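Local coordinates for putative hydrolase (Acinetobacter sp. NBRC 100985, PDB 4XUK), which probably hydrolyses organophosphorus triesters and lactones at a two-zinc centre of the metallo-beta-lactamase fold, at residues 2-7 / 88-93; 23-28 / 53-58; 29-34 / 230-235; 72-77 / 115-120. The protein carries 2 engineered substitutions. All coordinates share one frame; numbering follows the deposited sequence.

Interaction 1: residues 2-7 / 88-93; sequences QVAGYY and LSNLKA
Asn90, in the short helix 87-93, grips the backbone of Gly5 where the N-terminal arm turns into edge strand 6-11, making this a helix-to-strand-end contact at the rim of the sheet. Its side-chain carbonyl does the holding: Gly5 N donates to Asn90 OD1 at 2.9 Å. The bond is bent, 133° at the hydrogen, and the N-H arrives from above the plane of the amide instead of on a lone pair. The amide reaches the arm because CG lies beside the backbone N of Asn90 (chi1 -74°). On the other branch, ND2 is occupied twice, by Leu20 O and by a water 2.9 Å from ND2 that also takes a weak bond from Gly5 N. One asparagine thus holds the arm directly and through solvent. Gly5 is the centre of an inverse gamma turn, which swings the chain from the arm into the strand, and it packs against the amide, its O 3.3 Å from Asn90 ND2 but at too poor an angle for a hydrogen bond.

Beyond the turn, the Tyr6 ring approaches the helix end obliquely, with CE1 3.5 Å from Ala93 O and 4.0 Å from Ala93 CB. The same methyl group meets Ala4 CB at 4.1 Å, so Ala93 sits against both residues that flank Gly5. Leu19 of strand 14-26 touches Tyr6, Asn90 and Leu91, and Gly5 is hydrogen-bonded to Leu20 of that strand, while Val3 of the second subunit packs on Tyr6: the contact lies between helix, sheet edge and dimer partner.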
loop_
_atom_site.group_PDB
_atom_site.type_symbol
_atom_site.label_atom_id
_atom_site.label_comp_id
_atom_site.label_asym_id
_atom_site.label_seq_id
_atom_site.Cartn_x
_atom_site.Cartn_y
_atom_site.Cartn_z
ATOM N N GLN A 2 1.537 15.519 -1.414
ATOM C CA GLN A 2 1.469 14.055 -1.592
ATOM C C GLN A 2 2.619 13.466 -2.409
ATOM O O GLN A 2 3.110 14.090 -3.354
ATOM C CB GLN A 2 0.117 13.636 -2.175
ATOM C CG GLN A 2 -0.087 12.123 -2.353
ATOM C CD GLN A 2 -0.087 11.366 -1.027
ATOM O OE1 GLN A 2 0.963 11.164 -0.417
ATOM N NE2 GLN A 2 -1.270 10.961 -0.571
ATOM N N VAL A 3 3.067 12.276 -2.019
ATOM C CA VAL A 3 4.121 11.591 -2.756
ATOM C C VAL A 3 3.710 11.368 -4.225
ATOM O O VAL A 3 2.517 11.252 -4.546
ATOM C CB VAL A 3 4.548 10.260 -2.042
ATOM C CG1 VAL A 3 3.466 9.185 -2.148
ATOM C CG2 VAL A 3 5.872 9.737 -2.594
ATOM N N ALA A 4 4.692 11.353 -5.121
ATOM C CA ALA A 4 4.424 11.058 -6.526
ATOM C C ALA A 4 3.895 9.636 -6.663
ATOM O O ALA A 4 4.266 8.733 -5.894
ATOM C CB ALA A 4 5.675 11.251 -7.364
ATOM N N GLY A 5 3.030 9.436 -7.647
ATOM C CA GLY A 5 2.410 8.143 -7.853
ATOM C C GLY A 5 3.223 7.228 -8.746
ATOM O O GLY A 5 2.793 6.868 -9.847
ATOM N N TYR A 6 4.410 6.851 -8.285
ATOM C CA TYR A 6 5.121 5.766 -8.945
ATOM C C TYR A 6 5.671 4.862 -7.864
ATOM O O TYR A 6 5.865 5.300 -6.725
ATOM C CB TYR A 6 6.241 6.276 -9.867
ATOM C CG TYR A 6 7.380 6.954 -9.154
ATOM C CD1 TYR A 6 7.344 8.320 -8.902
ATOM C CD2 TYR A 6 8.504 6.236 -8.751
ATOM C CE1 TYR A 6 8.385 8.958 -8.255
ATOM C CE2 TYR A 6 9.558 6.866 -8.105
ATOM C CZ TYR A 6 9.488 8.227 -7.861
ATOM O OH TYR A 6 10.519 8.882 -7.216
ATOM N N TYR A 7 5.902 3.603 -8.212
ATOM C CA TYR A 7 6.480 2.650 -7.281
ATOM C C TYR A 7 7.286 1.645 -8.073
ATOM O O TYR A 7 6.851 1.203 -9.143
ATOM C CB TYR A 7 5.393 1.930 -6.466
ATOM C CG TYR A 7 6.004 0.907 -5.530
ATOM C CD1 TYR A 7 6.505 1.286 -4.291
ATOM C CD2 TYR A 7 6.129 -0.425 -5.910
ATOM C CE1 TYR A 7 7.090 0.358 -3.438
ATOM C CE2 TYR A 7 6.716 -1.353 -5.075
ATOM C CZ TYR A 7 7.188 -0.951 -3.840
ATOM O OH TYR A 7 7.778 -1.866 -3.005
ATOM N N LEU A 88 1.753 10.023 -17.388
ATOM C CA LEU A 88 3.003 10.532 -17.983
ATOM C C LEU A 88 3.834 11.328 -16.977
ATOM O O LEU A 88 5.069 11.223 -16.950
ATOM C CB LEU A 88 2.733 11.374 -19.241
ATOM C CG LEU A 88 3.963 11.875 -20.012
ATOM C CD1 LEU A 88 4.939 10.737 -20.331
ATOM C CD2 LEU A 88 3.544 12.601 -21.298
ATOM N N SER A 89 3.157 12.114 -16.149
ATOM C CA SER A 89 3.846 12.912 -15.148
ATOM C C SER A 89 4.571 12.021 -14.156
ATOM O O SER A 89 5.679 12.330 -13.750
ATOM C CB SER A 89 2.868 13.813 -14.395
ATOM O OG SER A 89 3.539 14.381 -13.292
ATOM N N ASN A 90 3.953 10.898 -13.790
ATOM C CA ASN A 90 4.588 9.961 -12.863
ATOM C C ASN A 90 5.695 9.125 -13.515
ATOM O O ASN A 90 6.656 8.733 -12.845
ATOM C CB ASN A 90 3.532 9.076 -12.177
ATOM C CG ASN A 90 2.734 9.833 -11.113
ATOM O OD1 ASN A 90 3.297 10.611 -10.336
ATOM N ND2 ASN A 90 1.415 9.615 -11.083
ATOM N N LEU A 91 5.564 8.852 -14.814
ATOM C CA LEU A 91 6.644 8.210 -15.562
ATOM C C LEU A 91 7.911 9.061 -15.476
ATOM O O LEU A 91 9.009 8.552 -15.186
ATOM C CB LEU A 91 6.224 8.009 -17.019
ATOM C CG LEU A 91 7.147 7.245 -17.963
ATOM C CD1 LEU A 91 6.317 6.514 -19.005
ATOM C CD2 LEU A 91 8.107 8.210 -18.642
ATOM N N LYS A 92 7.750 10.361 -15.708
ATOM C CA LYS A 92 8.873 11.300 -15.631
ATOM C C LYS A 92 9.383 11.456 -14.197
ATOM O O LYS A 92 10.582 11.556 -13.959
ATOM C CB LYS A 92 8.468 12.655 -16.226
ATOM C CG LYS A 92 8.184 12.593 -17.735
ATOM C CD LYS A 92 7.420 13.837 -18.228
ATOM C CE LYS A 92 7.164 13.752 -19.728
ATOM N NZ LYS A 92 6.388 14.910 -20.279
ATOM N N ALA A 93 8.472 11.440 -13.236
ATOM C CA ALA A 93 8.870 11.566 -11.837
ATOM C C ALA A 93 9.670 10.345 -11.394
ATOM O O ALA A 93 10.558 10.449 -10.534
ATOM C CB ALA A 93 7.636 11.758 -10.953
HETATM O O HOH W 1 0.347 10.964 -8.688
#

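Interaction 2: residues 23-28 / 53-58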
loop_
_atom_site.group_PDB
_atom_site.type_symbol
_atom_site.label_atom_id
_atom_site.label_comp_id
_atom_site.label_asym_id
_atom_site.label_seq_id
_atom_site.Cartn_x
_atom_site.Cartn_y
_atom_site.Cartn_z
ATOM N N THR A 23 -7.650 8.696 -9.457
ATOM C CA THR A 23 -8.539 7.913 -8.612
ATOM C C THR A 23 -9.993 8.264 -8.911
ATOM O O THR A 23 -10.366 9.442 -8.895
ATOM C CB THR A 23 -8.258 8.196 -7.133
ATOM O OG1 THR A 23 -6.867 7.989 -6.862
ATOM C CG2 THR A 23 -9.071 7.271 -6.257
ATOM N N ASN A 24 -10.808 7.270 -9.179
ATOM C CA ASN A 24 -12.228 7.490 -9.274
ATOM C C ASN A 24 -13.010 7.108 -8.045
ATOM O O ASN A 24 -12.559 6.337 -7.271
ATOM C CB ASN A 24 -12.839 6.777 -10.437
ATOM C CG ASN A 24 -12.415 7.341 -11.753
ATOM O OD1 ASN A 24 -12.001 8.450 -11.886
ATOM N ND2 ASN A 24 -12.513 6.538 -12.723
ATOM N N PHE A 25 -14.222 7.634 -7.934
ATOM C CA PHE A 25 -15.130 7.217 -6.868
ATOM C C PHE A 25 -16.466 6.812 -7.482
ATOM O O PHE A 25 -17.336 7.653 -7.704
ATOM C CB PHE A 25 -15.306 8.339 -5.839
ATOM C CG PHE A 25 -14.042 8.675 -5.097
ATOM C CD1 PHE A 25 -13.135 9.579 -5.626
ATOM C CD2 PHE A 25 -13.758 8.076 -3.879
ATOM C CE1 PHE A 25 -11.964 9.878 -4.956
ATOM C CE2 PHE A 25 -12.588 8.376 -3.200
ATOM C CZ PHE A 25 -11.689 9.280 -3.747
ATOM N N MET A 26 -16.618 5.527 -7.776
ATOM C CA MET A 26 -17.778 5.066 -8.533
ATOM C C MET A 26 -18.969 4.687 -7.656
ATOM O O MET A 26 -18.823 4.413 -6.463
ATOM C CB MET A 26 -17.394 3.917 -9.471
ATOM C CG MET A 26 -16.860 2.682 -8.791
ATOM S SD MET A 26 -16.251 1.435 -9.971
ATOM C CE MET A 26 -15.607 0.225 -8.805
ATOM N N SER A 27 -20.159 4.700 -8.243
ATOM C CA SER A 27 -21.361 4.328 -7.506
ATOM C C SER A 27 -21.317 2.860 -7.102
ATOM O O SER A 27 -20.960 2.017 -7.907
ATOM C CB SER A 27 -22.600 4.567 -8.374
ATOM O OG SER A 27 -23.767 4.181 -7.673
ATOM N N PRO A 28 -21.708 2.539 -5.856
ATOM C CA PRO A 28 -21.859 1.121 -5.497
ATOM C C PRO A 28 -22.911 0.428 -6.364
ATOM O O PRO A 28 -22.899 -0.804 -6.477
ATOM C CB PRO A 28 -22.337 1.172 -4.036
ATOM C CG PRO A 28 -22.936 2.546 -3.868
ATOM C CD PRO A 28 -22.087 3.437 -4.751
ATOM N N GLY A 53 -18.203 7.544 -2.755
ATOM C CA GLY A 53 -18.259 6.466 -3.731
ATOM C C GLY A 53 -17.209 5.403 -3.461
ATOM O O GLY A 53 -16.478 5.476 -2.473
ATOM N N VAL A 54 -17.129 4.409 -4.339
ATOM C CA VAL A 54 -16.168 3.326 -4.163
ATOM C C VAL A 54 -14.833 3.737 -4.785
ATOM O O VAL A 54 -14.714 3.842 -6.011
ATOM C CB VAL A 54 -16.689 2.031 -4.799
ATOM C CG1 VAL A 54 -15.706 0.908 -4.590
ATOM C CG2 VAL A 54 -18.069 1.666 -4.210
ATOM N N GLN A 55 -13.840 3.999 -3.941
ATOM C CA GLN A 55 -12.543 4.481 -4.419
ATOM C C GLN A 55 -11.904 3.441 -5.327
ATOM O O GLN A 55 -11.830 2.265 -4.959
ATOM C CB GLN A 55 -11.623 4.780 -3.233
ATOM C CG GLN A 55 -10.315 5.472 -3.626
ATOM C CD GLN A 55 -9.453 5.824 -2.425
ATOM O OE1 GLN A 55 -9.929 5.869 -1.290
ATOM N NE2 GLN A 55 -8.178 6.073 -2.671
ATOM N N THR A 56 -11.460 3.868 -6.510
ATOM C CA THR A 56 -10.922 2.943 -7.496
ATOM C C THR A 56 -9.746 3.589 -8.206
ATOM O O THR A 56 -9.901 4.620 -8.863
ATOM C CB THR A 56 -11.999 2.569 -8.522
ATOM O OG1 THR A 56 -13.125 2.022 -7.824
ATOM C CG2 THR A 56 -11.467 1.546 -9.530
ATOM N N SER A 57 -8.565 2.995 -8.048
ATOM C CA SER A 57 -7.375 3.499 -8.723
ATOM C C SER A 57 -7.461 3.229 -10.224
ATOM O O SER A 57 -8.164 2.311 -10.672
ATOM C CB SER A 57 -6.114 2.847 -8.159
ATOM O OG SER A 57 -5.933 3.139 -6.789
ATOM N N ILE A 58 -6.743 4.045 -10.988
ATOM C CA ILE A 58 -6.499 3.769 -12.385
ATOM C C ILE A 58 -4.982 3.790 -12.521
ATOM O O ILE A 58 -4.355 4.829 -12.311
ATOM C CB ILE A 58 -7.129 4.826 -13.325
ATOM C CG1 ILE A 58 -8.643 4.906 -13.141
ATOM C CG2 ILE A 58 -6.824 4.470 -14.790
ATOM C CD1 ILE A 58 -9.079 5.829 -12.012
HETATM O O HOH W 2 -5.862 5.605 -5.895
#
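Strands 14-26 and 54-64 pair antiparallel here, and four backbone hydrogen bonds satisfy the peptide groups that face each other. Asn24 and Thr56 form one hydrogen-bonded pair, with Asn24 N to Thr56 O and Thr56 N to Asn24 O both 2.8 Å. Met26 and Val54 form the next: Val54 N to Met26 O is 2.7 Å and almost straight at 178°, whereas Met26 N meets Val54 O at 3.1 Å from above the carbonyl plane.

The polar side chains find most of their partners beyond the two strands. Asn24 OD1 accepts from His83 NE2, while the methyl CD1 of Ile58 lies 3.6 Å from Asn24 ND2. Thr23 OG1 binds Asp291 of the second subunit and a water that also bonds to Ser57 OG. That serine oxygen is further tied to Phe268 N and to His288 of the second subunit. Gln55, extended and with CG anti to its own N (chi1 -172°), runs alongside Phe25, its CG 3.4 Å from Thr23 CG2, with ring and amide planes 40° apart; its NE2 makes a weak hydrogen bond to His288 O of the second subunit. On the face that carries Asn24, Met26, Val54 and Thr56, Met26 crosses Thr56 at about a right angle, CE 3.2 Å from OG1.

Gly53, without a side chain, lies with CA 3.5 Å from Met26 O. Helix 36-45 covers Pro28 and Val54, and Ser57 O accepts from the zinc ligand His265, linking sheet to metal site; the second subunit closes over Thr23, Phe25 and Gln55.

Interaction 3: residues 29-34 / 230-235; sequences NLFKDI and PETAIE
Two loops of the metallo-beta-lactamase fold, the one leading from strand 14-26 into helix 36-45 and the one between helices 225-228 and 240-257, are joined by a single backbone bridge centred on Phe31 and Ile234. Lys32 N donates to Ala233 O at 3.0 Å, nearly straight at 168° but from well above the carbonyl plane. Glu235 N gives the second bond, reaching Leu30 O at 2.9 Å within the plane of that carbonyl. Leu30 O is also approached by the CA-H of Ile234. A water extends the pairing, donating to Lys32 O and accepting from Ala233 N, with a weak bond to Glu231 O.

Side chains then divide to either side of the backbones. Thr232 turns its methyl inward: with CG2 anti to the backbone N, it lies 3.9 Å from Phe31 CB and 3.7 Å from Ile34 CG2, while OG1 is hydrogen-bonded to Arg229 O. Phe31 reaches on to Val225 and Gln226 of helix 225-228 and to Val39 of helix 36-45, so it packs between the loops and the two helices. The side chain of Ile234 comes to about 8 Å from a bound zinc ion, so the bridge lies near the metal centre of the fold.

On the side away from Phe31, Lys32 and Glu235 cross at about a right angle. The lysine chain bends at every torsion after the first, and its methylene CD rests 3.2 Å from Glu235 OE1. The charged ends do not meet, NZ being 5.1 Å from OE1. Leu30 CD2 covers Glu235 CB, 3.9 Å away.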
loop_
_atom_site.group_PDB
_atom_site.type_symbol
_atom_site.label_atom_id
_atom_site.label_comp_id
_atom_site.label_asym_id
_atom_site.label_seq_id
_atom_site.Cartn_x
_atom_site.Cartn_y
_atom_site.Cartn_z
ATOM N N ASN A 29 -23.805 1.203 -6.975
ATOM C CA ASN A 29 -24.809 0.631 -7.870
ATOM C C ASN A 29 -24.222 0.012 -9.139
ATOM O O ASN A 29 -24.917 -0.700 -9.858
ATOM C CB ASN A 29 -25.853 1.680 -8.263
ATOM C CG ASN A 29 -26.720 2.107 -7.094
ATOM O OD1 ASN A 29 -26.801 3.294 -6.765
ATOM N ND2 ASN A 29 -27.371 1.139 -6.458
ATOM N N LEU A 30 -22.957 0.295 -9.437
ATOM C CA LEU A 30 -22.335 -0.285 -10.627
ATOM C C LEU A 30 -22.092 -1.785 -10.461
ATOM O O LEU A 30 -21.934 -2.505 -11.448
ATOM C CB LEU A 30 -21.042 0.450 -10.986
ATOM C CG LEU A 30 -21.193 1.917 -11.384
ATOM C CD1 LEU A 30 -19.836 2.540 -11.664
ATOM C CD2 LEU A 30 -22.108 2.079 -12.597
ATOM N N PHE A 31 -22.071 -2.260 -9.216
ATOM C CA PHE A 31 -21.950 -3.694 -8.977
ATOM C C PHE A 31 -23.284 -4.355 -9.299
ATOM O O PHE A 31 -24.326 -3.940 -8.794
ATOM C CB PHE A 31 -21.507 -3.974 -7.542
ATOM C CG PHE A 31 -20.092 -3.520 -7.250
ATOM C CD1 PHE A 31 -19.010 -4.134 -7.869
ATOM C CD2 PHE A 31 -19.851 -2.477 -6.369
ATOM C CE1 PHE A 31 -17.708 -3.711 -7.609
ATOM C CE2 PHE A 31 -18.563 -2.053 -6.103
ATOM C CZ PHE A 31 -17.488 -2.671 -6.718
ATOM N N LYS A 32 -23.255 -5.382 -10.112
ATOM C CA LYS A 32 -24.442 -5.969 -10.701
ATOM C C LYS A 32 -24.931 -7.208 -10.007
ATOM O O LYS A 32 -24.171 -7.990 -9.536
ATOM C CB LYS A 32 -24.185 -6.313 -12.171
ATOM C CG LYS A 32 -24.223 -5.158 -13.145
ATOM C CD LYS A 32 -25.093 -5.469 -14.355
ATOM C CE LYS A 32 -24.542 -6.557 -15.255
ATOM N NZ LYS A 32 -25.325 -7.812 -15.221
ATOM N N ASP A 33 -26.239 -7.361 -9.966
ATOM C CA ASP A 33 -26.872 -8.561 -9.464
ATOM C C ASP A 33 -26.351 -9.002 -8.097
ATOM O O ASP A 33 -26.042 -10.127 -7.866
ATOM C CB ASP A 33 -26.685 -9.675 -10.449
ATOM C CG ASP A 33 -27.488 -9.516 -11.635
ATOM O OD1 ASP A 33 -28.099 -8.506 -11.874
ATOM O OD2 ASP A 33 -27.519 -10.449 -12.351
ATOM N N ILE A 34 -26.237 -8.057 -7.219
ATOM C CA ILE A 34 -25.912 -8.314 -5.828
ATOM C C ILE A 34 -26.702 -7.287 -5.041
ATOM O O ILE A 34 -26.771 -6.126 -5.437
ATOM C CB ILE A 34 -24.370 -8.250 -5.577
ATOM C CG1 ILE A 34 -24.030 -8.494 -4.102
ATOM C CG2 ILE A 34 -23.778 -6.943 -6.093
ATOM C CD1 ILE A 34 -22.612 -9.041 -3.877
ATOM N N PRO A 230 -16.506 -12.977 -6.012
ATOM C CA PRO A 230 -15.930 -12.851 -7.356
ATOM C C PRO A 230 -16.948 -13.007 -8.492
ATOM O O PRO A 230 -16.651 -12.607 -9.614
ATOM C CB PRO A 230 -14.900 -13.988 -7.408
ATOM C CG PRO A 230 -15.340 -14.969 -6.388
ATOM C CD PRO A 230 -15.961 -14.142 -5.288
ATOM N N GLU A 231 -18.113 -13.550 -8.219
ATOM C CA GLU A 231 -19.196 -13.683 -9.193
ATOM C C GLU A 231 -19.902 -12.379 -9.528
ATOM O O GLU A 231 -20.694 -12.332 -10.374
ATOM C CB GLU A 231 -20.173 -14.744 -8.735
ATOM C CG GLU A 231 -20.937 -14.341 -7.516
ATOM C CD GLU A 231 -20.326 -14.791 -6.183
ATOM O OE1 GLU A 231 -21.127 -15.109 -5.306
ATOM O OE2 GLU A 231 -19.108 -14.801 -5.991
ATOM N N THR A 232 -19.517 -11.311 -8.874
ATOM C CA THR A 232 -20.153 -10.007 -9.056
ATOM C C THR A 232 -19.646 -9.270 -10.298
ATOM O O THR A 232 -18.486 -8.874 -10.363
ATOM C CB THR A 232 -19.884 -9.103 -7.830
ATOM O OG1 THR A 232 -20.244 -9.797 -6.625
ATOM C CG2 THR A 232 -20.662 -7.796 -7.933
ATOM N N ALA A 233 -20.515 -9.063 -11.280
ATOM C CA ALA A 233 -20.127 -8.294 -12.457
ATOM C C ALA A 233 -20.175 -6.788 -12.169
ATOM O O ALA A 233 -20.655 -6.355 -11.115
ATOM C CB ALA A 233 -21.016 -8.651 -13.637
ATOM N N ILE A 234 -19.671 -5.989 -13.102
ATOM C CA ILE A 234 -19.791 -4.541 -12.980
ATOM C C ILE A 234 -20.394 -3.996 -14.266
ATOM O O ILE A 234 -20.253 -4.616 -15.329
ATOM C CB ILE A 234 -18.425 -3.878 -12.654
ATOM C CG1 ILE A 234 -18.622 -2.421 -12.220
ATOM C CG2 ILE A 234 -17.454 -4.027 -13.827
ATOM C CD1 ILE A 234 -17.411 -1.820 -11.535
ATOM N N GLU A 235 -21.080 -2.860 -14.170
ATOM C CA GLU A 235 -21.783 -2.271 -15.312
ATOM C C GLU A 235 -20.865 -1.923 -16.497
ATOM O O GLU A 235 -21.333 -1.818 -17.635
ATOM C CB GLU A 235 -22.560 -1.025 -14.870
ATOM C CG GLU A 235 -23.862 -0.814 -15.631
ATOM C CD GLU A 235 -24.882 -1.905 -15.339
ATOM O OE1 GLU A 235 -24.993 -2.853 -16.146
ATOM O OE2 GLU A 235 -25.577 -1.817 -14.300
HETATM O O HOH W 3 -23.151 -10.199 -10.937
#

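Interaction 4: residues 72-77 / 115-120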
loop_
_atom_site.group_PDB
_atom_site.type_symbol
_atom_site.label_atom_id
_atom_site.label_comp_id
_atom_site.label_asym_id
_atom_site.label_seq_id
_atom_site.Cartn_x
_atom_site.Cartn_y
_atom_site.Cartn_z
ATOM N N ILE A 72 2.399 -0.852 -20.225
ATOM C CA ILE A 72 1.198 -1.686 -20.276
ATOM C C ILE A 72 -0.012 -0.893 -19.792
ATOM O O ILE A 72 -0.196 -0.671 -18.586
ATOM C CB ILE A 72 1.424 -3.003 -19.513
ATOM C CG1 ILE A 72 2.688 -3.679 -20.066
ATOM C CG2 ILE A 72 0.226 -3.928 -19.650
ATOM C CD1 ILE A 72 3.106 -4.950 -19.370
ATOM N N ASP A 73 -0.825 -0.465 -20.764
ATOM C CA ASP A 73 -1.850 0.579 -20.583
ATOM C C ASP A 73 -1.215 1.949 -20.291
ATOM O O ASP A 73 -0.018 2.034 -20.034
ATOM C CB ASP A 73 -2.930 0.165 -19.561
ATOM C CG ASP A 73 -3.762 -1.003 -20.058
ATOM O OD1 ASP A 73 -3.743 -1.252 -21.292
ATOM O OD2 ASP A 73 -4.409 -1.687 -19.231
ATOM N N SER A 74 -1.998 3.028 -20.350
ATOM C CA SER A 74 -1.390 4.367 -20.323
ATOM C C SER A 74 -2.220 5.416 -19.605
ATOM O O SER A 74 -1.872 6.610 -19.613
ATOM C CB SER A 74 -1.146 4.855 -21.745
ATOM O OG SER A 74 -2.397 5.011 -22.424
ATOM N N GLY A 75 -3.328 4.998 -19.005
ATOM C CA GLY A 75 -4.198 5.952 -18.341
ATOM C C GLY A 75 -5.075 6.677 -19.346
ATOM O O GLY A 75 -5.100 6.318 -20.528
ATOM N N ALA A 76 -5.769 7.715 -18.882
ATOM C CA ALA A 76 -6.882 8.303 -19.625
ATOM C C ALA A 76 -6.565 9.618 -20.319
ATOM O O ALA A 76 -7.426 10.169 -21.006
ATOM C CB ALA A 76 -8.067 8.500 -18.701
ATOM N N ALA A 77 -5.347 10.124 -20.134
ATOM C CA ALA A 77 -5.018 11.487 -20.559
ATOM C C ALA A 77 -6.151 12.427 -20.132
ATOM O O ALA A 77 -6.536 12.422 -18.971
ATOM C CB ALA A 77 -4.782 11.550 -22.054
ATOM N N CYS A 115 -6.158 6.221 -24.057
ATOM C CA CYS A 115 -6.025 7.663 -24.341
ATOM C C CYS A 115 -4.668 8.242 -23.929
ATOM O O CYS A 115 -4.142 9.153 -24.581
ATOM C CB CYS A 115 -7.162 8.468 -23.702
ATOM S SG CYS A 115 -8.709 8.428 -24.642
ATOM N N GLY A 116 -4.084 7.691 -22.868
ATOM C CA GLY A 116 -2.777 8.141 -22.406
ATOM C C GLY A 116 -1.622 7.993 -23.382
ATOM O O GLY A 116 -0.525 8.487 -23.100
ATOM N N ILE A 117 -1.829 7.323 -24.518
ATOM C CA ILE A 117 -0.747 7.239 -25.499
ATOM C C ILE A 117 -0.524 8.557 -26.241
ATOM O O ILE A 117 0.526 8.754 -26.865
ATOM C CB ILE A 117 -0.914 6.066 -26.520
ATOM C CG1 ILE A 117 -2.117 6.287 -27.459
ATOM C CG2 ILE A 117 -1.027 4.728 -25.782
ATOM C CD1 ILE A 117 -2.342 5.137 -28.463
ATOM N N SER A 118 -1.497 9.461 -26.153
ATOM C CA SER A 118 -1.426 10.739 -26.851
ATOM C C SER A 118 -1.922 11.864 -25.951
ATOM O O SER A 118 -2.597 11.614 -24.951
ATOM C CB SER A 118 -2.284 10.695 -28.125
ATOM O OG SER A 118 -1.824 9.696 -29.019
ATOM N N LYS A 119 -1.594 13.102 -26.314
ATOM C CA LYS A 119 -2.112 14.272 -25.601
ATOM C C LYS A 119 -2.171 15.427 -26.575
ATOM O O LYS A 119 -1.230 15.628 -27.332
ATOM C CB LYS A 119 -1.195 14.652 -24.436
ATOM C CG LYS A 119 -1.741 15.797 -23.575
ATOM C CD LYS A 119 -2.913 15.342 -22.700
ATOM C CE LYS A 119 -3.431 16.518 -21.854
ATOM N NZ LYS A 119 -4.254 16.086 -20.689
ATOM N N ASP A 120 -3.268 16.180 -26.556
ATOM C CA ASP A 120 -3.480 17.265 -27.517
ATOM C C ASP A 120 -3.360 16.734 -28.946
ATOM O O ASP A 120 -2.917 17.452 -29.843
ATOM C CB ASP A 120 -2.463 18.407 -27.302
ATOM C CG ASP A 120 -2.772 19.268 -26.078
ATOM O OD1 ASP A 120 -3.577 18.856 -25.217
ATOM O OD2 ASP A 120 -2.192 20.371 -25.977
HETATM O O HOH W 4 0.543 8.140 -20.597
#
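Ser74 points its side chain at the short 3-10 turn 115-117, its hydroxyl resting over the backbone between Gly116 and Ile117. OG lies 3.2 Å from Gly116 CA, and the Ile117 methyl CG2 comes alongside at 3.6 Å. The rotamer puts OG between the backbone N and carbonyl carbon of Ser74 (chi1 64°), and its hydrogen bond is made with His113 O, not with the nearby amides of the turn. Gly116 lies close against the loop: its N donates to Gly75 O at 2.9 Å, while its CA-H points almost straight at Ser74 O. One water donates to both Ser74 O and Gly116 O.

The loop follows strand 69-72 and the turn follows helix 111-114, which carries the end of the superfamily's HxHxDH zinc-binding motif (His108, His110, Asp112, His113). Asp73 OD2 accepts from His113 ND1, a second-shell bond that probably helps to orient this ligand. The disulfide Cys115-Cys79 adds a covalent tie between the same two parts of the chain.

Ala77 faces the turn from the other end of the loop. Its methyl sits 3.5 Å from Cys115 O and 3.6 Å from Ser118 O, while Cys115 CB is tucked 3.2 Å from Ala76 O. Farther out, the Lys119 chain bends at chi2 (73°) and reaches toward the Ala77 end of the loop, bringing CD to 4.3 Å from Ala77 CB and carrying NZ to Ser78 OG.

From the N terminus, segment 2-7 opens interaction 1, whose loop closes at helix 87-93. Nested within it, interaction 2 closes a short loop that holds helix 36-45, pairing strands 14-26 and 54-64. Segment 29-34 starts inside that loop, so interaction 3, which closes only at 230-235, crosses both interactions 1 and 2. Interaction 4 crosses interaction 1, follows interaction 2 in series and is nested in the loop of interaction 3. Interactions 2 and 3 touch, Met26 SD lying 3.8 Å from Ile234 CD1, which joins the N-terminal sheet to the loop before helix 240-257. Interactions 1 and 2 both reach the second subunit, while interactions 3 and 4 lie on opposite sides of the chain's centre.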